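Local coordinates for G protein alpha subunit (Entamoeba histolytica, PDB 4FID) that binds GDP and, as a heterotrimeric G protein alpha subunit, probably relays transmembrane signals as a GTP-hydrolysing switch, at residues A[5-10]-A[183-188]; A[73-78]-A[85-90]. All blocks are in the same frame, centred on the assembly; numbering follows the deposited sequence.

In the fold
The chain illustrates how two contacts of very different reach can share one fold. Strand 6-12 starts the Ras-like domain near the N terminus and runs toward the nucleotide-binding loop; contact 1 pairs it with strand 187-193 and so closes a loop of 172 residues. Within that span the chain leaves for the all-helical domain, where contact 2 closes a short loop, six residues between its segments, within the connection from helix 42-62 to helix 90-99. Contact 2 is therefore nested inside contact 1, without crossing it. The two lie on opposite sides of the chain's centre, about 47 Å apart between centres: one joins strands of the central sheet, the other shapes a connection in the helical domain.

Contact 1. Residues A[5-10]-A[183-188]; sequences PITVML and SDVDCA
With chi1 at -58°, Asp-186 holds its carboxylate beside its own backbone N, and OD2 thereby reaches across to Thr-7; the first torsion of Val-185 (172°) in turn directs CG1 to Met-9. Thr-7 N donates to Asp-186 OD2 at 3.0 Å in a nearly straight bond (173°), approaching on the anti side and somewhat above the carboxylate plane. The side chain in effect takes the place that a main-chain carbonyl, by register that of Val-185, would have in a continued parallel pair. Thr-7 O is shared by Cys-187 N, at 3.2 Å, and, weakly, Asp-186 N. Regular parallel pairing is established at Val-8 with Cys-187 and Met-9 with Ala-188, where Met-9 N binds Cys-187 O at 2.9 Å. Val-185 packs against both Thr-7 and Met-9, a selenomethionine here: its CG1 lies 4.0 Å from Met-9 CB, while its CG2 meets Thr-7 CG2 at 4.1 Å and also touches Met-9 CE. These neighbouring central strands belong to the Ras-like fold. Strand 162-167 pairs with 6-10 along its other edge; helix 312-332 packs on Ile-6 and Cys-187, whereas Val-168 and Phe-182 meet Met-9 on the opposite face.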
loop_
_atom_site.group_PDB
_atom_site.type_symbol
_atom_site.label_atom_id
_atom_site.label_comp_id
_atom_site.label_asym_id
_atom_site.label_seq_id
_atom_site.Cartn_x
_atom_site.Cartn_y
_atom_site.Cartn_z
ATOM N N PRO A 5 15.889 20.556 -8.077
ATOM C CA PRO A 5 14.788 20.058 -7.237
ATOM C C PRO A 5 15.268 19.161 -6.099
ATOM O O PRO A 5 16.315 18.528 -6.213
ATOM C CB PRO A 5 13.951 19.232 -8.218
ATOM C CG PRO A 5 14.949 18.757 -9.219
ATOM C CD PRO A 5 15.913 19.896 -9.394
ATOM N N ILE A 6 14.511 19.132 -5.007
ATOM C CA ILE A 6 14.759 18.192 -3.931
ATOM C C ILE A 6 14.358 16.783 -4.394
ATOM O O ILE A 6 13.228 16.554 -4.861
ATOM C CB ILE A 6 13.976 18.560 -2.663
ATOM C CG1 ILE A 6 14.372 19.950 -2.178
ATOM C CG2 ILE A 6 14.205 17.516 -1.563
ATOM C CD1 ILE A 6 13.793 20.294 -0.817
ATOM N N THR A 7 15.290 15.846 -4.258
ATOM C CA THR A 7 15.076 14.507 -4.749
ATOM C C THR A 7 14.689 13.522 -3.647
ATOM O O THR A 7 15.318 13.443 -2.601
ATOM C CB THR A 7 16.304 14.029 -5.509
ATOM O OG1 THR A 7 16.425 14.811 -6.697
ATOM C CG2 THR A 7 16.174 12.560 -5.887
ATOM N N VAL A 8 13.644 12.759 -3.910
ATOM C CA VAL A 8 13.115 11.827 -2.941
ATOM C C VAL A 8 12.952 10.489 -3.615
ATOM O O VAL A 8 12.391 10.402 -4.704
ATOM C CB VAL A 8 11.741 12.274 -2.453
ATOM C CG1 VAL A 8 11.161 11.237 -1.525
ATOM C CG2 VAL A 8 11.842 13.631 -1.768
HETATM N N MSE A 9 13.445 9.449 -2.959
HETATM C CA MSE A 9 13.411 8.097 -3.502
HETATM C C MSE A 9 12.528 7.207 -2.638
HETATM O O MSE A 9 12.753 7.108 -1.429
HETATM C CB MSE A 9 14.831 7.539 -3.567
HETATM C CG MSE A 9 14.904 6.120 -4.065
HETATM SE SE MSE A 9 16.727 5.425 -4.328
HETATM C CE MSE A 9 17.214 6.279 -6.022
ATOM N N LEU A 10 11.516 6.580 -3.244
ATOM C CA LEU A 10 10.672 5.630 -2.524
ATOM C C LEU A 10 11.185 4.215 -2.689
ATOM O O LEU A 10 11.309 3.726 -3.811
ATOM C CB LEU A 10 9.228 5.677 -3.015
ATOM C CG LEU A 10 8.402 6.908 -2.635
ATOM C CD1 LEU A 10 6.978 6.707 -3.079
ATOM C CD2 LEU A 10 8.478 7.180 -1.144
ATOM N N SER A 183 22.262 9.517 -8.452
ATOM C CA SER A 183 23.236 10.263 -7.662
ATOM C C SER A 183 22.584 11.459 -6.968
ATOM O O SER A 183 21.631 12.054 -7.492
ATOM C CB SER A 183 24.403 10.744 -8.538
ATOM O OG SER A 183 25.323 9.697 -8.811
ATOM N N ASP A 184 23.099 11.796 -5.786
ATOM C CA ASP A 184 22.670 12.998 -5.082
ATOM C C ASP A 184 21.198 12.926 -4.679
ATOM O O ASP A 184 20.415 13.840 -4.971
ATOM C CB ASP A 184 22.921 14.244 -5.946
ATOM C CG ASP A 184 24.404 14.478 -6.235
ATOM O OD1 ASP A 184 25.248 14.134 -5.377
ATOM O OD2 ASP A 184 24.720 15.017 -7.321
ATOM N N VAL A 185 20.821 11.837 -4.012
ATOM C CA VAL A 185 19.470 11.709 -3.472
ATOM C C VAL A 185 19.406 12.377 -2.100
ATOM O O VAL A 185 20.192 12.057 -1.216
ATOM C CB VAL A 185 19.033 10.234 -3.390
ATOM C CG1 VAL A 185 17.724 10.098 -2.646
ATOM C CG2 VAL A 185 18.905 9.654 -4.789
ATOM N N ASP A 186 18.478 13.308 -1.923
ATOM C CA ASP A 186 18.434 14.077 -0.680
ATOM C C ASP A 186 17.756 13.304 0.441
ATOM O O ASP A 186 18.133 13.425 1.614
ATOM C CB ASP A 186 17.766 15.438 -0.901
ATOM C CG ASP A 186 18.485 16.256 -1.963
ATOM O OD1 ASP A 186 19.729 16.357 -1.878
ATOM O OD2 ASP A 186 17.820 16.761 -2.894
ATOM N N CYS A 187 16.778 12.488 0.058
ATOM C CA CYS A 187 15.969 11.764 1.015
ATOM C C CYS A 187 15.527 10.402 0.482
ATOM O O CYS A 187 15.082 10.269 -0.656
ATOM C CB CYS A 187 14.744 12.598 1.384
ATOM S SG CYS A 187 13.561 11.739 2.416
ATOM N N ALA A 188 15.663 9.390 1.320
ATOM C CA ALA A 188 15.203 8.062 0.982
ATOM C C ALA A 188 14.028 7.721 1.897
ATOM O O ALA A 188 14.159 7.752 3.099
ATOM C CB ALA A 188 16.335 7.066 1.157
#

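Contact 2. Residues A[73-78]-A[85-90]; sequences SKEFTT and PFSPEL
Glu-75 lays its carboxylate against Ser-87, whose backbone N and hydroxyl engage one oxygen each. Ser-87 N donates to Glu-75 OE1 at 3.1 Å, nearly straight at 171° though approaching from above the carboxylate plane, and Ser-87 OG donates to the syn lone pair of Glu-75 OE2, 2.7 Å away. The bend of Glu-75 at chi2 (86°) folds the carboxylate back from an extended course, and the paired bonds restrict its rotation. Ser-87 OG sits between its own backbone N and carbonyl carbon, facing the acid. Lys-74 runs outstretched along the same serine, its CD 3.5 Å from Ser-87 CB, so an aliphatic stem lies beside the polar pair. Ser-73 adds its CB, 3.6 Å from Glu-89 CG, while its hydroxyl is hydrogen-bonded to Asp-93 OD2 of the following helix.

The apolar part is built round Leu-90. Across the contact its CD2 comes obliquely to Phe-76, 3.5 Å from CE2, whereas CD1 stands over the ring centre of Phe-86 in its own segment, 3.7 Å above the plane. Glu-75 OE1 lies at the edge of that same ring. Phe-76 also packs on Met-53, Val-94 and Leu-97, and Phe-86 on Cys-46 and Val-50, so this part of the connection is fitted to both helices, 42-62 and 90-99, in the all-helical domain. Arg-54 of helix 42-62 hydrogen-bonds to Glu-75 O.

As an example of two hydrogen bonds to a carboxylate set beside an apolar cluster, the contact implies that a buried carboxylate can be accommodated by matching each oxygen to a donor from one residue. The two donors would be expected to favour its anionic form, without an ion pair to Lys-74.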
loop_
_atom_site.group_PDB
_atom_site.type_symbol
_atom_site.label_atom_id
_atom_site.label_comp_id
_atom_site.label_asym_id
_atom_site.label_seq_id
_atom_site.Cartn_x
_atom_site.Cartn_y
_atom_site.Cartn_z
ATOM N N SER A 73 -25.336 -14.890 -13.060
ATOM C CA SER A 73 -24.498 -14.415 -14.160
ATOM C C SER A 73 -23.415 -15.368 -14.684
ATOM O O SER A 73 -22.861 -16.185 -13.958
ATOM C CB SER A 73 -23.866 -13.052 -13.800
ATOM O OG SER A 73 -23.001 -13.135 -12.669
ATOM N N LYS A 74 -23.135 -15.218 -15.975
ATOM C CA LYS A 74 -22.039 -15.875 -16.672
ATOM C C LYS A 74 -20.747 -15.832 -15.878
ATOM O O LYS A 74 -19.996 -16.807 -15.850
ATOM C CB LYS A 74 -21.783 -15.163 -18.008
ATOM C CG LYS A 74 -23.028 -14.757 -18.788
ATOM C CD LYS A 74 -22.668 -13.759 -19.892
ATOM C CE LYS A 74 -23.909 -13.250 -20.650
ATOM N NZ LYS A 74 -23.582 -12.167 -21.645
ATOM N N GLU A 75 -20.484 -14.688 -15.251
ATOM C CA GLU A 75 -19.191 -14.420 -14.612
ATOM C C GLU A 75 -18.825 -15.345 -13.444
ATOM O O GLU A 75 -17.643 -15.625 -13.222
ATOM C CB GLU A 75 -19.087 -12.955 -14.187
ATOM C CG GLU A 75 -18.692 -12.011 -15.325
ATOM C CD GLU A 75 -19.884 -11.515 -16.165
ATOM O OE1 GLU A 75 -19.632 -10.808 -17.170
ATOM O OE2 GLU A 75 -21.051 -11.828 -15.816
ATOM N N PHE A 76 -19.831 -15.824 -12.713
ATOM C CA PHE A 76 -19.592 -16.680 -11.555
ATOM C C PHE A 76 -19.956 -18.146 -11.801
ATOM O O PHE A 76 -20.324 -18.862 -10.871
ATOM C CB PHE A 76 -20.323 -16.135 -10.321
ATOM C CG PHE A 76 -19.919 -14.742 -9.955
ATOM C CD1 PHE A 76 -18.617 -14.464 -9.579
ATOM C CD2 PHE A 76 -20.830 -13.704 -10.007
ATOM C CE1 PHE A 76 -18.233 -13.171 -9.261
ATOM C CE2 PHE A 76 -20.454 -12.413 -9.687
ATOM C CZ PHE A 76 -19.152 -12.149 -9.311
ATOM N N THR A 77 -19.845 -18.586 -13.052
ATOM C CA THR A 77 -20.009 -19.995 -13.409
ATOM C C THR A 77 -18.752 -20.520 -14.115
ATOM O O THR A 77 -18.767 -21.593 -14.718
ATOM C CB THR A 77 -21.203 -20.195 -14.347
ATOM O OG1 THR A 77 -20.872 -19.691 -15.646
ATOM C CG2 THR A 77 -22.447 -19.479 -13.806
ATOM N N THR A 78 -17.661 -19.762 -14.015
ATOM C CA THR A 78 -16.460 -20.006 -14.809
ATOM C C THR A 78 -15.166 -19.532 -14.114
ATOM O O THR A 78 -15.190 -18.651 -13.240
ATOM C CB THR A 78 -16.590 -19.314 -16.194
ATOM O OG1 THR A 78 -15.312 -19.246 -16.837
ATOM C CG2 THR A 78 -17.129 -17.899 -16.033
ATOM N N PRO A 85 -17.332 -6.313 -21.650
ATOM C CA PRO A 85 -18.478 -5.647 -21.030
ATOM C C PRO A 85 -19.147 -6.709 -20.165
ATOM O O PRO A 85 -19.350 -7.831 -20.616
ATOM C CB PRO A 85 -19.398 -5.234 -22.198
ATOM C CG PRO A 85 -18.797 -5.873 -23.449
ATOM C CD PRO A 85 -17.676 -6.777 -23.009
ATOM N N PHE A 86 -19.443 -6.359 -18.918
ATOM C CA PHE A 86 -20.086 -7.269 -17.975
ATOM C C PHE A 86 -21.462 -7.693 -18.477
ATOM O O PHE A 86 -22.170 -6.905 -19.119
ATOM C CB PHE A 86 -20.272 -6.594 -16.614
ATOM C CG PHE A 86 -19.000 -6.387 -15.842
ATOM C CD1 PHE A 86 -18.081 -7.408 -15.692
ATOM C CD2 PHE A 86 -18.752 -5.177 -15.207
ATOM C CE1 PHE A 86 -16.921 -7.209 -14.958
ATOM C CE2 PHE A 86 -17.602 -4.979 -14.464
ATOM C CZ PHE A 86 -16.687 -5.994 -14.339
ATOM N N SER A 87 -21.847 -8.928 -18.165
ATOM C CA SER A 87 -23.207 -9.379 -18.405
ATOM C C SER A 87 -24.145 -8.515 -17.577
ATOM O O SER A 87 -23.755 -7.987 -16.551
ATOM C CB SER A 87 -23.366 -10.857 -18.032
ATOM O OG SER A 87 -23.463 -11.045 -16.630
ATOM N N PRO A 88 -25.389 -8.368 -18.026
ATOM C CA PRO A 88 -26.332 -7.466 -17.351
ATOM C C PRO A 88 -26.567 -7.819 -15.885
ATOM O O PRO A 88 -26.825 -6.929 -15.068
ATOM C CB PRO A 88 -27.627 -7.624 -18.165
ATOM C CG PRO A 88 -27.420 -8.843 -19.026
ATOM C CD PRO A 88 -25.950 -8.961 -19.249
ATOM N N GLU A 89 -26.459 -9.102 -15.561
ATOM C CA GLU A 89 -26.718 -9.580 -14.203
ATOM C C GLU A 89 -25.509 -9.515 -13.258
ATOM O O GLU A 89 -25.635 -9.787 -12.062
ATOM C CB GLU A 89 -27.253 -11.002 -14.266
ATOM C CG GLU A 89 -26.800 -11.730 -15.506
ATOM C CD GLU A 89 -27.962 -12.187 -16.340
ATOM O OE1 GLU A 89 -28.321 -13.378 -16.226
ATOM O OE2 GLU A 89 -28.521 -11.356 -17.093
ATOM N N LEU A 90 -24.347 -9.149 -13.788
ATOM C CA LEU A 90 -23.156 -9.085 -12.960
ATOM C C LEU A 90 -23.363 -8.114 -11.806
ATOM O O LEU A 90 -23.261 -8.499 -10.647
ATOM C CB LEU A 90 -21.919 -8.729 -13.787
ATOM C CG LEU A 90 -20.551 -8.801 -13.103
ATOM C CD1 LEU A 90 -20.223 -7.479 -12.409
ATOM C CD2 LEU A 90 -20.494 -9.957 -12.122
#